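Local coordinates for hydrazine synthase subunit alpha (Candidatus Kuenenia stuttgartiensis, PDB 5C2V), which forms part of the hydrazine synthase complex and condenses hydroxylamine, made in the gamma subunit, with ammonia to give hydrazine, using heme c, at residues 1-6 with 294-299; 434-439 with 457-462; 470-475 with 500-505. All coordinates share one frame; numbering follows the deposited sequence.

In the fold
The three contacts come in succession along the chain. Contact 1 sets the extreme N-terminus against a blade of the six-bladed beta-propeller. Contact 2 lies beside the pentacoordinated heme, and contact 3, in the middle domain, lies close to a calcium ion held by residues 768-774. The centres of contacts 1 and 2 are about 40 Å apart; those of contacts 1 and 3 about 46 Å, on opposite sides of the chain's centre. Contacts 2 and 3 have centres about 31 Å apart but share a sheet: strand 461-467, entered at contact 2, is the antiparallel neighbour of strand 503-510, entered at contact 3, so one sheet runs between a contact near the heme and one near the calcium ion.

Contact 1: residues 1-6 with 294-299; sequences EPVMTG and GDRKIV
Val3 and Gly294 bring the two backbones closest, with 6.9 Å between Val3 CA and Gly294 CA. Residues 1-6 form an irregular N-terminal loop, while residues 294-299 run from a tight turn into the start of strand 297-303. Arg296, at phi 55° and psi 65°, takes a left-handed backbone conformation just before that strand. Its CB points toward the N-terminal loop, and that of Val3 toward the turn. Val3 presents one methyl to the turn, CG1 lying 3.9 Å from Gly294 O; chi1 of 179° sets this branch opposite the backbone N. The same methyl sits at the edge of the Arg296 guanidinium, near its plane, and 4.3 Å from Arg296 CD.

The turn belongs to the hairpin joining strands 285-291 and 297-303, the first two strands of a four-stranded propeller blade, so the N-terminus is laid against a blade of the six-bladed propeller of the N-terminal domain. Met4 is the second residue of the loop to touch Arg296. Its fully extended chain runs past the tip of Arg296, with CG over one face of the guanidinium and SD 3.2 Å from Arg296 NH2. Arg296 is itself stretched out from CG to NE, and the two chains meet at a slant. The arginine's charge is answered elsewhere in the blade: NH1 makes a salt bridge to Asp319. Ser19 of helix 18-25 touches both Val3 and Arg296. Met4 also packs on Asn251 of the beta subunit and Gln58 of the gamma subunit, and Met4 O accepts a hydrogen bond from Arg277 of the beta subunit.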
loop_
_atom_site.group_PDB
_atom_site.type_symbol
_atom_site.label_atom_id
_atom_site.label_comp_id
_atom_site.label_asym_id
_atom_site.label_seq_id
_atom_site.Cartn_x
_atom_site.Cartn_y
_atom_site.Cartn_z
ATOM N N GLU D 1 32.107 -27.434 -13.962
ATOM C CA GLU D 1 32.764 -26.345 -13.246
ATOM C C GLU D 1 32.294 -26.268 -11.798
ATOM O O GLU D 1 31.164 -26.645 -11.487
ATOM C CB GLU D 1 32.506 -25.007 -13.945
ATOM C CG GLU D 1 33.113 -24.890 -15.332
ATOM C CD GLU D 1 32.129 -25.241 -16.431
ATOM O OE1 GLU D 1 32.283 -24.716 -17.554
ATOM O OE2 GLU D 1 31.203 -26.038 -16.172
ATOM N N PRO D 2 33.169 -25.787 -10.900
ATOM C CA PRO D 2 32.777 -25.532 -9.511
ATOM C C PRO D 2 31.888 -24.295 -9.398
ATOM O O PRO D 2 32.120 -23.310 -10.098
ATOM C CB PRO D 2 34.117 -25.312 -8.806
ATOM C CG PRO D 2 35.015 -24.794 -9.876
ATOM C CD PRO D 2 34.599 -25.509 -11.130
ATOM N N VAL D 3 30.882 -24.348 -8.530
ATOM C CA VAL D 3 29.976 -23.218 -8.352
ATOM C C VAL D 3 29.946 -22.743 -6.902
ATOM O O VAL D 3 30.466 -21.676 -6.578
ATOM C CB VAL D 3 28.541 -23.565 -8.800
ATOM C CG1 VAL D 3 27.612 -22.383 -8.570
ATOM C CG2 VAL D 3 28.527 -23.975 -10.264
ATOM N N MET D 4 29.334 -23.541 -6.032
ATOM C CA MET D 4 29.207 -23.183 -4.624
ATOM C C MET D 4 30.548 -23.295 -3.909
ATOM O O MET D 4 30.967 -22.375 -3.205
ATOM C CB MET D 4 28.163 -24.071 -3.940
ATOM C CG MET D 4 27.841 -23.676 -2.508
ATOM S SD MET D 4 26.523 -24.688 -1.806
ATOM C CE MET D 4 26.332 -23.935 -0.194
ATOM N N THR D 5 31.219 -24.428 -4.097
ATOM C CA THR D 5 32.521 -24.664 -3.484
ATOM C C THR D 5 33.594 -24.888 -4.543
ATOM O O THR D 5 33.321 -24.817 -5.740
ATOM C CB THR D 5 32.494 -25.883 -2.545
ATOM O OG1 THR D 5 32.265 -27.073 -3.310
ATOM C CG2 THR D 5 31.395 -25.735 -1.509
ATOM N N GLY D 6 34.814 -25.160 -4.092
ATOM C CA GLY D 6 35.904 -25.484 -4.991
ATOM C C GLY D 6 35.985 -26.979 -5.233
ATOM O O GLY D 6 35.435 -27.768 -4.464
ATOM N N GLY D 294 24.158 -21.630 -12.801
ATOM C CA GLY D 294 25.342 -20.790 -12.855
ATOM C C GLY D 294 25.445 -19.686 -11.817
ATOM O O GLY D 294 26.390 -19.660 -11.028
ATOM N N ASP D 295 24.479 -18.772 -11.808
ATOM C CA ASP D 295 24.485 -17.669 -10.847
ATOM C C ASP D 295 23.568 -17.926 -9.654
ATOM O O ASP D 295 23.435 -17.072 -8.775
ATOM C CB ASP D 295 24.105 -16.352 -11.532
ATOM C CG ASP D 295 23.000 -16.517 -12.555
ATOM O OD1 ASP D 295 22.158 -17.425 -12.388
ATOM O OD2 ASP D 295 22.974 -15.734 -13.528
ATOM N N ARG D 296 22.937 -19.097 -9.639
ATOM C CA ARG D 296 22.032 -19.494 -8.559
ATOM C C ARG D 296 20.921 -18.477 -8.327
ATOM O O ARG D 296 20.840 -17.862 -7.263
ATOM C CB ARG D 296 22.813 -19.718 -7.262
ATOM C CG ARG D 296 23.380 -21.117 -7.112
ATOM C CD ARG D 296 24.361 -21.186 -5.955
ATOM N NE ARG D 296 24.450 -22.529 -5.392
ATOM C CZ ARG D 296 23.899 -22.889 -4.237
ATOM N NH1 ARG D 296 23.224 -22.002 -3.520
ATOM N NH2 ARG D 296 24.025 -24.133 -3.797
ATOM N N LYS D 297 20.061 -18.311 -9.325
ATOM C CA LYS D 297 18.947 -17.380 -9.220
ATOM C C LYS D 297 17.616 -18.114 -9.248
ATOM O O LYS D 297 17.399 -18.989 -10.086
ATOM C CB LYS D 297 18.989 -16.353 -10.354
ATOM C CG LYS D 297 20.190 -15.424 -10.325
ATOM C CD LYS D 297 20.142 -14.442 -11.485
ATOM C CE LYS D 297 21.319 -13.482 -11.449
ATOM N NZ LYS D 297 21.295 -12.536 -12.598
ATOM N N ILE D 298 16.724 -17.754 -8.334
ATOM C CA ILE D 298 15.361 -18.244 -8.402
ATOM C C ILE D 298 14.645 -17.430 -9.463
ATOM O O ILE D 298 14.495 -16.214 -9.328
ATOM C CB ILE D 298 14.618 -18.115 -7.057
ATOM C CG1 ILE D 298 15.384 -18.831 -5.943
ATOM C CG2 ILE D 298 13.202 -18.661 -7.175
ATOM C CD1 ILE D 298 14.752 -18.676 -4.576
ATOM N N VAL D 299 14.205 -18.111 -10.514
ATOM C CA VAL D 299 13.520 -17.469 -11.624
ATOM C C VAL D 299 12.080 -17.941 -11.646
ATOM O O VAL D 299 11.813 -19.142 -11.695
ATOM C CB VAL D 299 14.194 -17.780 -12.974
ATOM C CG1 VAL D 299 13.360 -17.233 -14.124
ATOM C CG2 VAL D 299 15.603 -17.212 -13.009
#

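Contact 2: residues 434-439 with 457-462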
loop_
_atom_site.group_PDB
_atom_site.type_symbol
_atom_site.label_atom_id
_atom_site.label_comp_id
_atom_site.label_asym_id
_atom_site.label_seq_id
_atom_site.Cartn_x
_atom_site.Cartn_y
_atom_site.Cartn_z
ATOM N N PHE D 434 11.139 -18.850 21.803
ATOM C CA PHE D 434 12.083 -18.442 22.835
ATOM C C PHE D 434 11.721 -17.086 23.435
ATOM O O PHE D 434 11.830 -16.888 24.643
ATOM C CB PHE D 434 13.501 -18.415 22.265
ATOM C CG PHE D 434 13.941 -19.730 21.688
ATOM C CD1 PHE D 434 13.703 -20.914 22.368
ATOM C CD2 PHE D 434 14.578 -19.786 20.459
ATOM C CE1 PHE D 434 14.100 -22.128 21.839
ATOM C CE2 PHE D 434 14.975 -20.998 19.923
ATOM C CZ PHE D 434 14.737 -22.169 20.615
ATOM N N ASP D 435 11.310 -16.146 22.590
ATOM C CA ASP D 435 10.807 -14.865 23.075
ATOM C C ASP D 435 9.557 -14.447 22.304
ATOM O O ASP D 435 9.616 -14.213 21.103
ATOM C CB ASP D 435 11.889 -13.790 22.964
ATOM C CG ASP D 435 11.533 -12.524 23.715
ATOM O OD1 ASP D 435 10.578 -12.556 24.518
ATOM O OD2 ASP D 435 12.213 -11.498 23.507
ATOM N N THR D 436 8.429 -14.333 22.998
ATOM C CA THR D 436 7.173 -13.999 22.331
ATOM C C THR D 436 7.005 -12.493 22.152
ATOM O O THR D 436 6.150 -12.043 21.390
ATOM C CB THR D 436 5.958 -14.551 23.102
ATOM O OG1 THR D 436 6.116 -14.288 24.502
ATOM C CG2 THR D 436 5.829 -16.049 22.888
ATOM N N THR D 437 7.829 -11.721 22.852
ATOM C CA THR D 437 7.767 -10.266 22.775
ATOM C C THR D 437 8.757 -9.722 21.750
ATOM O O THR D 437 8.840 -8.513 21.531
ATOM C CB THR D 437 8.055 -9.619 24.142
ATOM O OG1 THR D 437 9.454 -9.718 24.435
ATOM C CG2 THR D 437 7.255 -10.308 25.238
ATOM N N LEU D 438 9.505 -10.624 21.123
ATOM C CA LEU D 438 10.534 -10.242 20.163
ATOM C C LEU D 438 9.977 -10.196 18.743
ATOM O O LEU D 438 9.551 -11.217 18.205
ATOM C CB LEU D 438 11.711 -11.216 20.240
ATOM C CG LEU D 438 12.895 -10.959 19.308
ATOM C CD1 LEU D 438 13.603 -9.664 19.673
ATOM C CD2 LEU D 438 13.861 -12.133 19.340
ATOM N N SER D 439 9.990 -9.011 18.138
ATOM C CA SER D 439 9.416 -8.830 16.807
ATOM C C SER D 439 10.084 -7.707 16.020
ATOM O O SER D 439 10.674 -6.794 16.598
ATOM C CB SER D 439 7.916 -8.549 16.914
ATOM O OG SER D 439 7.317 -8.505 15.630
ATOM N N GLY D 457 7.031 -10.475 30.603
ATOM C CA GLY D 457 6.064 -10.486 31.684
ATOM C C GLY D 457 4.735 -9.881 31.278
ATOM O O GLY D 457 3.706 -10.164 31.890
ATOM N N ASP D 458 4.750 -9.050 30.239
ATOM C CA ASP D 458 3.522 -8.441 29.739
ATOM C C ASP D 458 2.682 -9.466 28.991
ATOM O O ASP D 458 1.454 -9.381 28.974
ATOM C CB ASP D 458 3.832 -7.249 28.831
ATOM C CG ASP D 458 4.439 -6.084 29.584
ATOM O OD1 ASP D 458 4.086 -5.890 30.766
ATOM O OD2 ASP D 458 5.268 -5.361 28.994
ATOM N N ILE D 459 3.347 -10.439 28.377
ATOM C CA ILE D 459 2.637 -11.503 27.684
ATOM C C ILE D 459 2.444 -12.678 28.633
ATOM O O ILE D 459 3.394 -13.384 28.971
ATOM C CB ILE D 459 3.393 -11.964 26.425
ATOM C CG1 ILE D 459 3.572 -10.794 25.455
ATOM C CG2 ILE D 459 2.661 -13.114 25.752
ATOM C CD1 ILE D 459 2.269 -10.177 24.994
ATOM N N LYS D 460 1.203 -12.875 29.060
ATOM C CA LYS D 460 0.873 -13.914 30.029
ATOM C C LYS D 460 0.688 -15.283 29.388
ATOM O O LYS D 460 1.142 -16.295 29.921
ATOM C CB LYS D 460 -0.386 -13.527 30.802
ATOM C CG LYS D 460 -0.243 -12.246 31.603
ATOM C CD LYS D 460 0.993 -12.277 32.485
ATOM C CE LYS D 460 1.048 -11.064 33.396
ATOM N NZ LYS D 460 2.340 -10.985 34.131
ATOM N N ALA D 461 0.014 -15.310 28.244
ATOM C CA ALA D 461 -0.314 -16.570 27.591
ATOM C C ALA D 461 -0.404 -16.423 26.077
ATOM O O ALA D 461 -0.150 -15.354 25.524
ATOM C CB ALA D 461 -1.621 -17.120 28.143
ATOM N N VAL D 462 -0.760 -17.520 25.417
ATOM C CA VAL D 462 -0.967 -17.539 23.978
ATOM C C VAL D 462 -2.219 -18.336 23.634
ATOM O O VAL D 462 -2.505 -19.373 24.248
ATOM C CB VAL D 462 0.241 -18.139 23.217
ATOM C CG1 VAL D 462 1.443 -17.210 23.294
ATOM C CG2 VAL D 462 0.587 -19.524 23.747
#
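Ile459 meets Thr436 and Thr437 through van der Waals packing, each threonine taking a different branch. Thr437 CG2 lies 3.7 Å from Ile459 CG1, the two side chains passing in opposite directions. Ile459 CG2 instead approaches the hydroxyl of Thr436, 3.9 Å from OG1. With chi1 at -60°, Ile459 has CG2 opposite its backbone N and CG1 beside it, which splits the branches between the two threonines. Ile531 of strand 527-532 packs on both Thr436 and Ile459, adding to a buried cluster.

Polar bonds shape each segment separately. Asp435 OD1 accepts Thr437 OG1 at 3.1 Å, on the syn side and 30° out of the carboxylate plane, and also a weak bond from Thr437 N, closing an Asx turn. This grip on the Thr437 hydroxyl leaves its methyl facing Ile459. Thr436 OG1 is satisfied by Gly515 O. In the other segment Lys460 folds back so that NZ reaches Gly457 O at 2.7 Å, in the carbonyl plane.

The backbone of 434-439 pairs with the heme-binding segment, Phe434 with Cys556 and Leu438 with Cys559, the two cysteines that bind the heme covalently. Thr436 lies about 5 Å from the heme, side chain to cofactor, which places the contact in the immediate surroundings of the pentacoordinated c-type heme of the middle domain.

Contact 3: residues 470-475 with 500-505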
loop_
_atom_site.group_PDB
_atom_site.type_symbol
_atom_site.label_atom_id
_atom_site.label_comp_id
_atom_site.label_asym_id
_atom_site.label_seq_id
_atom_site.Cartn_x
_atom_site.Cartn_y
_atom_site.Cartn_z
ATOM N N CYS D 470 -13.611 -24.746 4.635
ATOM C CA CYS D 470 -14.988 -24.399 4.321
ATOM C C CYS D 470 -15.578 -25.426 3.368
ATOM O O CYS D 470 -15.204 -25.494 2.195
ATOM C CB CYS D 470 -15.065 -22.997 3.712
ATOM S SG CYS D 470 -16.735 -22.456 3.281
ATOM N N VAL D 471 -16.511 -26.219 3.882
ATOM C CA VAL D 471 -17.169 -27.245 3.086
ATOM C C VAL D 471 -18.683 -27.066 3.142
ATOM O O VAL D 471 -19.311 -27.193 4.195
ATOM C CB VAL D 471 -16.769 -28.670 3.548
ATOM C CG1 VAL D 471 -15.325 -28.960 3.165
ATOM C CG2 VAL D 471 -16.952 -28.837 5.053
ATOM N N GLU D 472 -19.265 -26.745 1.993
ATOM C CA GLU D 472 -20.693 -26.475 1.911
ATOM C C GLU D 472 -21.301 -27.215 0.727
ATOM O O GLU D 472 -21.466 -26.641 -0.350
ATOM C CB GLU D 472 -20.950 -24.972 1.791
ATOM C CG GLU D 472 -20.346 -24.137 2.915
ATOM C CD GLU D 472 -21.110 -24.263 4.221
ATOM O OE1 GLU D 472 -22.245 -24.782 4.203
ATOM O OE2 GLU D 472 -20.570 -23.842 5.268
ATOM N N PRO D 473 -21.630 -28.501 0.924
ATOM C CA PRO D 473 -22.171 -29.361 -0.135
ATOM C C PRO D 473 -23.550 -28.916 -0.613
ATOM O O PRO D 473 -23.857 -29.041 -1.798
ATOM C CB PRO D 473 -22.244 -30.736 0.536
ATOM C CG PRO D 473 -22.355 -30.437 1.992
ATOM C CD PRO D 473 -21.522 -29.211 2.210
ATOM N N ASP D 474 -24.366 -28.405 0.302
ATOM C CA ASP D 474 -25.703 -27.934 -0.043
ATOM C C ASP D 474 -25.666 -26.449 -0.387
ATOM O O ASP D 474 -25.376 -25.611 0.466
ATOM C CB ASP D 474 -26.678 -28.199 1.105
ATOM C CG ASP D 474 -28.103 -27.818 0.760
ATOM O OD1 ASP D 474 -28.437 -27.780 -0.443
ATOM O OD2 ASP D 474 -28.893 -27.564 1.694
ATOM N N SER D 475 -25.968 -26.131 -1.641
ATOM C CA SER D 475 -25.840 -24.766 -2.140
ATOM C C SER D 475 -26.989 -23.867 -1.694
ATOM O O SER D 475 -26.948 -22.653 -1.893
ATOM C CB SER D 475 -25.748 -24.770 -3.667
ATOM O OG SER D 475 -26.901 -25.355 -4.248
ATOM N N PHE D 500 -12.398 -13.497 7.479
ATOM C CA PHE D 500 -11.981 -14.660 8.251
ATOM C C PHE D 500 -12.984 -15.797 8.107
ATOM O O PHE D 500 -14.164 -15.635 8.422
ATOM C CB PHE D 500 -11.818 -14.297 9.730
ATOM C CG PHE D 500 -10.697 -13.334 10.002
ATOM C CD1 PHE D 500 -10.878 -11.971 9.833
ATOM C CD2 PHE D 500 -9.464 -13.791 10.439
ATOM C CE1 PHE D 500 -9.849 -11.083 10.085
ATOM C CE2 PHE D 500 -8.431 -12.909 10.694
ATOM C CZ PHE D 500 -8.624 -11.553 10.516
ATOM N N GLN D 501 -12.515 -16.945 7.631
ATOM C CA GLN D 501 -13.369 -18.120 7.524
ATOM C C GLN D 501 -13.477 -18.832 8.870
ATOM O O GLN D 501 -12.887 -18.400 9.861
ATOM C CB GLN D 501 -12.846 -19.076 6.452
ATOM C CG GLN D 501 -13.090 -18.593 5.032
ATOM C CD GLN D 501 -12.560 -19.554 3.987
ATOM O OE1 GLN D 501 -11.636 -20.325 4.249
ATOM N NE2 GLN D 501 -13.150 -19.519 2.798
ATOM N N GLN D 502 -14.235 -19.923 8.894
ATOM C CA GLN D 502 -14.527 -20.637 10.133
ATOM C C GLN D 502 -13.275 -21.211 10.787
ATOM O O GLN D 502 -12.399 -21.758 10.116
ATOM C CB GLN D 502 -15.535 -21.755 9.867
ATOM C CG GLN D 502 -16.826 -21.267 9.238
ATOM C CD GLN D 502 -17.682 -22.397 8.709
ATOM O OE1 GLN D 502 -17.271 -23.133 7.812
ATOM N NE2 GLN D 502 -18.882 -22.540 9.260
ATOM N N ARG D 503 -13.201 -21.066 12.105
ATOM C CA ARG D 503 -12.062 -21.536 12.881
ATOM C C ARG D 503 -12.468 -21.760 14.333
ATOM O O ARG D 503 -13.548 -21.347 14.755
ATOM C CB ARG D 503 -10.898 -20.549 12.789
ATOM C CG ARG D 503 -11.261 -19.110 13.091
ATOM C CD ARG D 503 -10.213 -18.178 12.514
ATOM N NE ARG D 503 -10.190 -18.240 11.055
ATOM C CZ ARG D 503 -9.227 -17.723 10.299
ATOM N NH1 ARG D 503 -8.196 -17.110 10.865
ATOM N NH2 ARG D 503 -9.291 -17.825 8.979
ATOM N N GLY D 504 -11.603 -22.424 15.091
ATOM C CA GLY D 504 -11.899 -22.736 16.476
ATOM C C GLY D 504 -10.650 -22.727 17.330
ATOM O O GLY D 504 -9.543 -22.541 16.824
ATOM N N ILE D 505 -10.825 -22.917 18.632
ATOM C CA ILE D 505 -9.718 -22.800 19.570
ATOM C C ILE D 505 -9.044 -24.141 19.843
ATOM O O ILE D 505 -9.645 -25.036 20.439
ATOM C CB ILE D 505 -10.188 -22.198 20.909
ATOM C CG1 ILE D 505 -10.922 -20.877 20.672
ATOM C CG2 ILE D 505 -9.010 -22.000 21.850
ATOM C CD1 ILE D 505 -11.469 -20.245 21.936
HETATM O O HOH W 1 -17.973 -25.392 5.995
HETATM O O HOH W 2 -21.149 -23.167 7.795
#
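Cys470 and Gln501 touch where the long loop between strands 461-467 and 503-510, antiparallel neighbours in the middle-domain sheet, folds back on itself. The direct packing is light: Cys470 CB is 4.1 Å from Gln501 NE2, whose polar partner is Asp177 O. Gln501 reaches across because its chain is extended beyond CG.

Water bridges carry the polar link, and both involve the Gln502 amide. One water accepts a hydrogen bond from Val471 N at 2.7 Å and can donate one to Gln502 OE1 at 3.0 Å, although other acceptors compete for its protons. A second donates to Glu472 OE2 at 2.7 Å and takes a weak bond from Gln502 NE2. The two amide ends bind different waters, which would help fix its rotation. Gln502 NE2 also donates to Asp768 O, and its side chain comes within about 4 Å of the calcium ion whose site includes Asp768, making Gln502 a second-shell neighbour.

Within 500-505, the Phe500 ring meets the guanidinium of Arg503 edge-on, CD2 3.5 Å above one face and offset toward its rim. Arg503 NE donates a hydrogen bond to Gln501 O at 3.0 Å, from 37° out of the carbonyl plane.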